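Local coordinates for protein CytC3 (Streptomyces, PDB 3GJA) that probably chlorinates an unactivated aliphatic carbon as a nonheme iron halogenase of the phytanoyl-CoA dioxygenase family, built on a beta-barrel (cupin) core, at residues Q47-Y56 and N64-I74. Numbering follows the deposited sequence.
Sequences QLLDRSLAIY and NISNYDRHLDI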
ATOM      1  N   GLN A  47       2.750 -19.243   2.655  1.00 36.97           N
ATOM      2  CA  GLN A  47       3.990 -18.653   3.129  1.00 37.09           C
ATOM      3  C   GLN A  47       3.813 -17.629   4.244  1.00 37.50           C
ATOM      4  O   GLN A  47       4.729 -17.410   5.034  1.00 37.02           O
ATOM      5  CB  GLN A  47       4.760 -18.049   1.953  1.00 37.35           C
ATOM      6  CG  GLN A  47       5.468 -19.112   1.120  1.00 35.24           C
ATOM      7  CD  GLN A  47       6.039 -18.582  -0.169  1.00 34.96           C
ATOM      8  OE1 GLN A  47       6.835 -19.255  -0.828  1.00 36.92           O
ATOM      9  NE2 GLN A  47       5.633 -17.378  -0.549  1.00 35.05           N
ATOM     10  N   LEU A  48       2.643 -17.004   4.320  1.00 36.26           N
ATOM     11  CA  LEU A  48       2.410 -16.038   5.387  1.00 36.81           C
ATOM     12  C   LEU A  48       2.474 -16.776   6.730  1.00 37.30           C
ATOM     13  O   LEU A  48       2.904 -16.219   7.730  1.00 36.89           O
ATOM     14  CB  LEU A  48       1.039 -15.366   5.230  1.00 33.71           C
ATOM     15  CG  LEU A  48       0.825 -14.392   4.065  1.00 31.73           C
ATOM     16  CD1 LEU A  48      -0.632 -13.959   4.039  1.00 29.15           C
ATOM     17  CD2 LEU A  48       1.739 -13.173   4.209  1.00 31.84           C
ATOM     18  N   LEU A  49       2.054 -18.039   6.732  1.00 38.10           N
ATOM     19  CA  LEU A  49       2.039 -18.859   7.939  1.00 39.10           C
ATOM     20  C   LEU A  49       3.400 -18.985   8.603  1.00 40.59           C
ATOM     21  O   LEU A  49       3.495 -19.035   9.831  1.00 39.76           O
ATOM     22  CB  LEU A  49       1.499 -20.257   7.613  1.00 41.21           C
ATOM     23  CG  LEU A  49      -0.003 -20.550   7.739  1.00 41.96           C
ATOM     24  CD1 LEU A  49      -0.800 -19.265   7.910  1.00 42.50           C
ATOM     25  CD2 LEU A  49      -0.464 -21.327   6.518  1.00 40.84           C
ATOM     26  N   ASP A  50       4.451 -19.044   7.789  1.00 40.88           N
ATOM     27  CA  ASP A  50       5.816 -19.165   8.299  1.00 40.89           C
ATOM     28  C   ASP A  50       6.421 -17.785   8.525  1.00 40.55           C
ATOM     29  O   ASP A  50       6.712 -17.059   7.576  1.00 42.19           O
ATOM     30  CB  ASP A  50       6.669 -19.976   7.317  1.00 39.98           C
ATOM     31  CG  ASP A  50       8.160 -19.878   7.604  1.00 40.18           C
ATOM     32  OD1 ASP A  50       8.544 -19.585   8.753  1.00 41.24           O
ATOM     33  OD2 ASP A  50       8.954 -20.109   6.673  1.00 43.34           O
ATOM     34  N   ARG A  51       6.607 -17.431   9.792  1.00 41.32           N
ATOM     35  CA  ARG A  51       7.157 -16.130  10.151  1.00 42.16           C
ATOM     36  C   ARG A  51       8.614 -16.217  10.583  1.00 42.97           C
ATOM     37  O   ARG A  51       9.162 -15.252  11.115  1.00 42.32           O
ATOM     38  CB  ARG A  51       6.331 -15.505  11.288  1.00 42.19           C
ATOM     39  CG  ARG A  51       4.884 -15.180  10.923  1.00 43.42           C
ATOM     40  CD  ARG A  51       4.154 -14.473  12.071  1.00 43.05           C
ATOM     41  NE  ARG A  51       4.771 -13.186  12.380  1.00 46.45           N
ATOM     42  CZ  ARG A  51       4.590 -12.065  11.685  1.00 47.90           C
ATOM     43  NH1 ARG A  51       3.790 -12.050  10.627  1.00 45.74           N
ATOM     44  NH2 ARG A  51       5.235 -10.954  12.035  1.00 47.85           N
ATOM     45  N   SER A  52       9.241 -17.366  10.343  1.00 42.49           N
ATOM     46  CA  SER A  52      10.629 -17.576  10.743  1.00 43.69           C
ATOM     47  C   SER A  52      11.550 -16.427  10.348  1.00 44.48           C
ATOM     48  O   SER A  52      12.525 -16.150  11.038  1.00 46.49           O
ATOM     49  CB  SER A  52      11.165 -18.884  10.152  1.00 44.19           C
ATOM     50  OG  SER A  52      11.437 -18.747   8.770  1.00 43.71           O
ATOM     51  N   LEU A  53      11.244 -15.752   9.249  1.00 44.10           N
ATOM     52  CA  LEU A  53      12.088 -14.649   8.805  1.00 42.28           C
ATOM     53  C   LEU A  53      11.365 -13.310   8.703  1.00 42.01           C
ATOM     54  O   LEU A  53      11.849 -12.394   8.045  1.00 42.13           O
ATOM     55  CB  LEU A  53      12.721 -14.990   7.454  1.00 42.16           C
ATOM     56  CG  LEU A  53      13.853 -16.019   7.482  1.00 44.02           C
ATOM     57  CD1 LEU A  53      14.224 -16.423   6.065  1.00 42.53           C
ATOM     58  CD2 LEU A  53      15.057 -15.425   8.200  1.00 42.21           C
ATOM     59  N   ALA A  54      10.206 -13.195   9.344  1.00 41.69           N
ATOM     60  CA  ALA A  54       9.450 -11.947   9.306  1.00 41.79           C
ATOM     61  C   ALA A  54      10.198 -10.925  10.157  1.00 41.64           C
ATOM     62  O   ALA A  54      10.770 -11.273  11.188  1.00 40.76           O
ATOM     63  CB  ALA A  54       8.049 -12.166   9.851  1.00 41.51           C
ATOM     64  N   ILE A  55      10.197  -9.666   9.735  1.00 42.34           N
ATOM     65  CA  ILE A  55      10.919  -8.654  10.492  1.00 41.53           C
ATOM     66  C   ILE A  55      10.265  -8.246  11.805  1.00 43.72           C
ATOM     67  O   ILE A  55      10.940  -7.708  12.685  1.00 44.23           O
ATOM     68  CB  ILE A  55      11.194  -7.400   9.647  1.00 39.63           C
ATOM     69  CG1 ILE A  55       9.889  -6.702   9.272  1.00 39.75           C
ATOM     70  CG2 ILE A  55      11.973  -7.792   8.406  1.00 36.68           C
ATOM     71  CD1 ILE A  55      10.096  -5.276   8.761  1.00 39.60           C
ATOM     72  N   TYR A  56       8.966  -8.494  11.955  1.00 43.73           N
ATOM     73  CA  TYR A  56       8.300  -8.149  13.210  1.00 45.51           C
ATOM     74  C   TYR A  56       8.057  -9.392  14.054  1.00 47.71           C
ATOM     75  O   TYR A  56       7.529 -10.389  13.575  1.00 47.58           O
ATOM     76  CB  TYR A  56       6.979  -7.416  12.960  1.00 40.84           C
ATOM     77  CG  TYR A  56       7.158  -6.141  12.173  1.00 39.72           C
ATOM     78  CD1 TYR A  56       8.236  -5.289  12.428  1.00 37.87           C
ATOM     79  CD2 TYR A  56       6.266  -5.789  11.162  1.00 36.24           C
ATOM     80  CE1 TYR A  56       8.423  -4.125  11.695  1.00 35.35           C
ATOM     81  CE2 TYR A  56       6.444  -4.626  10.424  1.00 34.22           C
ATOM     82  CZ  TYR A  56       7.525  -3.801  10.695  1.00 34.70           C
ATOM     83  OH  TYR A  56       7.713  -2.651   9.966  1.00 32.83           O
ATOM     84  N   ASN A  64       1.499  -7.462  13.217  1.00 37.56           N
ATOM     85  CA  ASN A  64       1.547  -8.917  13.166  1.00 39.23           C
ATOM     86  C   ASN A  64       0.237  -9.504  12.628  1.00 39.74           C
ATOM     87  O   ASN A  64       0.230 -10.274  11.660  1.00 39.67           O
ATOM     88  CB  ASN A  64       1.825  -9.460  14.572  1.00 40.19           C
ATOM     89  CG  ASN A  64       2.135 -10.947  14.579  1.00 45.09           C
ATOM     90  OD1 ASN A  64       1.278 -11.773  14.267  1.00 45.44           O
ATOM     91  ND2 ASN A  64       3.371 -11.294  14.939  1.00 46.13           N
ATOM     92  N   ILE A  65      -0.868  -9.126  13.260  1.00 37.66           N
ATOM     93  CA  ILE A  65      -2.184  -9.625  12.888  1.00 38.37           C
ATOM     94  C   ILE A  65      -2.584  -9.302  11.449  1.00 37.48           C
ATOM     95  O   ILE A  65      -3.243 -10.106  10.802  1.00 36.18           O
ATOM     96  CB  ILE A  65      -3.247  -9.084  13.862  1.00 38.91           C
ATOM     97  CG1 ILE A  65      -2.858  -9.471  15.285  1.00 40.60           C
ATOM     98  CG2 ILE A  65      -4.623  -9.658  13.536  1.00 40.06           C
ATOM     99  CD1 ILE A  65      -2.714 -10.962  15.494  1.00 42.06           C
ATOM    100  N   SER A  66      -2.193  -8.133  10.948  1.00 36.77           N
ATOM    101  CA  SER A  66      -2.525  -7.762   9.576  1.00 35.48           C
ATOM    102  C   SER A  66      -1.339  -7.972   8.644  1.00 34.48           C
ATOM    103  O   SER A  66      -1.324  -7.487   7.516  1.00 34.35           O
ATOM    104  CB  SER A  66      -2.991  -6.312   9.513  1.00 37.30           C
ATOM    105  OG  SER A  66      -4.227  -6.167  10.185  1.00 39.07           O
ATOM    106  N   ASN A  67      -0.350  -8.713   9.127  1.00 34.17           N
ATOM    107  CA  ASN A  67       0.848  -9.025   8.359  1.00 33.56           C
ATOM    108  C   ASN A  67       1.498  -7.874   7.590  1.00 33.40           C
ATOM    109  O   ASN A  67       1.585  -7.885   6.356  1.00 31.38           O
ATOM    110  CB  ASN A  67       0.557 -10.195   7.417  1.00 33.46           C
ATOM    111  CG  ASN A  67       0.919 -11.528   8.038  1.00 35.56           C
ATOM    112  OD1 ASN A  67       2.032 -11.700   8.524  1.00 34.18           O
ATOM    113  ND2 ASN A  67      -0.013 -12.475   8.025  1.00 35.72           N
ATOM    114  N   TYR A  68       1.970  -6.886   8.343  1.00 35.22           N
ATOM    115  CA  TYR A  68       2.647  -5.725   7.779  1.00 35.52           C
ATOM    116  C   TYR A  68       4.024  -6.096   7.247  1.00 36.19           C
ATOM    117  O   TYR A  68       4.718  -6.947   7.811  1.00 35.16           O
ATOM    118  CB  TYR A  68       2.857  -4.650   8.850  1.00 37.54           C
ATOM    119  CG  TYR A  68       1.671  -3.775   9.171  1.00 37.84           C
ATOM    120  CD1 TYR A  68       0.358  -4.246   9.039  1.00 39.59           C
ATOM    121  CD2 TYR A  68       1.861  -2.482   9.655  1.00 39.39           C
ATOM    122  CE1 TYR A  68      -0.733  -3.444   9.384  1.00 39.26           C
ATOM    123  CE2 TYR A  68       0.781  -1.673  10.003  1.00 40.86           C
ATOM    124  CZ  TYR A  68      -0.510  -2.161   9.864  1.00 40.00           C
ATOM    125  OH  TYR A  68      -1.569  -1.353  10.199  1.00 42.07           O
ATOM    126  N   ASP A  69       4.395  -5.437   6.156  1.00 36.05           N
ATOM    127  CA  ASP A  69       5.697  -5.570   5.524  1.00 35.38           C
ATOM    128  C   ASP A  69       6.285  -6.958   5.262  1.00 36.91           C
ATOM    129  O   ASP A  69       7.467  -7.203   5.531  1.00 34.96           O
ATOM    130  CB  ASP A  69       6.698  -4.724   6.316  1.00 34.34           C
ATOM    131  CG  ASP A  69       6.243  -3.283   6.464  1.00 34.89           C
ATOM    132  OD1 ASP A  69       5.716  -2.735   5.475  1.00 35.31           O
ATOM    133  OD2 ASP A  69       6.417  -2.694   7.551  1.00 35.42           O
ATOM    134  N   ARG A  70       5.481  -7.857   4.711  1.00 36.26           N
ATOM    135  CA  ARG A  70       5.969  -9.191   4.403  1.00 34.76           C
ATOM    136  C   ARG A  70       6.726  -9.207   3.086  1.00 35.24           C
ATOM    137  O   ARG A  70       7.278 -10.234   2.692  1.00 35.02           O
ATOM    138  CB  ARG A  70       4.815 -10.173   4.365  1.00 36.50           C
ATOM    139  CG  ARG A  70       4.193 -10.350   5.724  1.00 35.93           C
ATOM    140  CD  ARG A  70       5.201 -10.942   6.697  1.00 38.81           C
ATOM    141  NE  ARG A  70       4.567 -12.051   7.379  1.00 44.22           N
ATOM    142  CZ  ARG A  70       4.932 -13.319   7.258  1.00 42.24           C
ATOM    143  NH1 ARG A  70       5.954 -13.659   6.489  1.00 39.29           N
ATOM    144  NH2 ARG A  70       4.224 -14.249   7.872  1.00 42.61           N
ATOM    145  N   HIS A  71       6.752  -8.065   2.405  1.00 33.11           N
ATOM    146  CA  HIS A  71       7.493  -7.971   1.160  1.00 33.92           C
ATOM    147  C   HIS A  71       8.984  -7.980   1.515  1.00 36.62           C
ATOM    148  O   HIS A  71       9.844  -8.001   0.635  1.00 36.83           O
ATOM    149  CB  HIS A  71       7.145  -6.684   0.408  1.00 31.23           C
ATOM    150  CG  HIS A  71       7.399  -5.438   1.195  1.00 32.80           C
ATOM    151  ND1 HIS A  71       6.602  -5.048   2.251  1.00 32.72           N
ATOM    152  CD2 HIS A  71       8.384  -4.511   1.104  1.00 32.57           C
ATOM    153  CE1 HIS A  71       7.087  -3.937   2.779  1.00 34.35           C
ATOM    154  NE2 HIS A  71       8.169  -3.591   2.102  1.00 32.22           N
ATOM    155  N   LEU A  72       9.285  -7.961   2.813  1.00 37.54           N
ATOM    156  CA  LEU A  72      10.667  -7.985   3.264  1.00 38.33           C
ATOM    157  C   LEU A  72      11.150  -9.395   3.587  1.00 38.94           C
ATOM    158  O   LEU A  72      12.305  -9.583   3.952  1.00 40.15           O
ATOM    159  CB  LEU A  72      10.865  -7.067   4.476  1.00 36.41           C
ATOM    160  CG  LEU A  72      10.715  -5.577   4.147  1.00 36.17           C
ATOM    161  CD1 LEU A  72      10.994  -4.745   5.381  1.00 36.74           C
ATOM    162  CD2 LEU A  72      11.661  -5.199   3.024  1.00 35.46           C
ATOM    163  N   ASP A  73      10.276 -10.389   3.472  1.00 38.36           N
ATOM    164  CA  ASP A  73      10.717 -11.758   3.721  1.00 39.78           C
ATOM    165  C   ASP A  73      10.122 -12.792   2.756  1.00 41.07           C
ATOM    166  O   ASP A  73      10.657 -13.896   2.612  1.00 42.59           O
ATOM    167  CB  ASP A  73      10.482 -12.170   5.189  1.00 37.55           C
ATOM    168  CG  ASP A  73       9.023 -12.397   5.527  1.00 38.55           C
ATOM    169  OD1 ASP A  73       8.238 -11.423   5.511  1.00 34.40           O
ATOM    170  OD2 ASP A  73       8.673 -13.562   5.831  1.00 36.88           O
ATOM    171  N   ILE A  74       9.034 -12.434   2.078  1.00 39.80           N
ATOM    172  CA  ILE A  74       8.416 -13.355   1.129  1.00 37.68           C
ATOM    173  C   ILE A  74       8.725 -12.891  -0.284  1.00 37.37           C
ATOM    174  O   ILE A  74       8.313 -11.804  -0.693  1.00 36.14           O
ATOM    175  CB  ILE A  74       6.888 -13.436   1.333  1.00 37.84           C
ATOM    176  CG1 ILE A  74       6.593 -13.935   2.752  1.00 35.37           C
ATOM    177  CG2 ILE A  74       6.267 -14.365   0.284  1.00 34.55           C
ATOM    178  CD1 ILE A  74       5.136 -13.929   3.114  1.00 34.81           C
TER
HETATM  179  O   HOH W   1       9.427 -15.856   7.115  1.00 41.07           O
HETATM  180  O   HOH W   2       4.072  -8.877  10.225  1.00 38.60           O
HETATM  181  O   HOH W   3       8.704  -9.270   7.167  1.00 34.24           O
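Arg51 slides its guanidinium between Ala54 and Asn64, the methyl CB of Ala54 under one face and Asn64 CG over the centre of the other, its amide tilted 39°. A bend at chi3 (63°) turns the group edge-on to the carbonyl of Tyr56, which NH2 grips at 2.8 Å from O. Arg70 fills the neighbouring hollow, Leu48 CD2 over one face and Ala54 CB over the other; alanine is small enough to lie against both guanidiniums, whose planes are almost perpendicular. At one end Leu48 CD2 packs against Ile74 CD1 (3.6 Å). At the other, Ile55 CD1 meets Leu72 CD1 at 3.5 Å, beside Tyr56 OH, which donates to the anti lone pair of Asp69 OD2 (2.7 Å). With an alanine at Arg51, the Tyr56 carbonyl would probably lose this donor and a gap open beneath Asn64. Asn67, tolerant of positive phi, is C-prime of the Schellman motif ending helix 62-65; its OD1 accepts from Arg70 NE. Asp73 forms a salt bridge with Arg70 (NH1 to OD2, 2.8 Å), probably easing the proximity of two arginines. These polar bonds brace each segment internally; Tyr56-Asp69, apolar contacts and waters bridging Leu53 N and Ile55 N to Asp73 join the two.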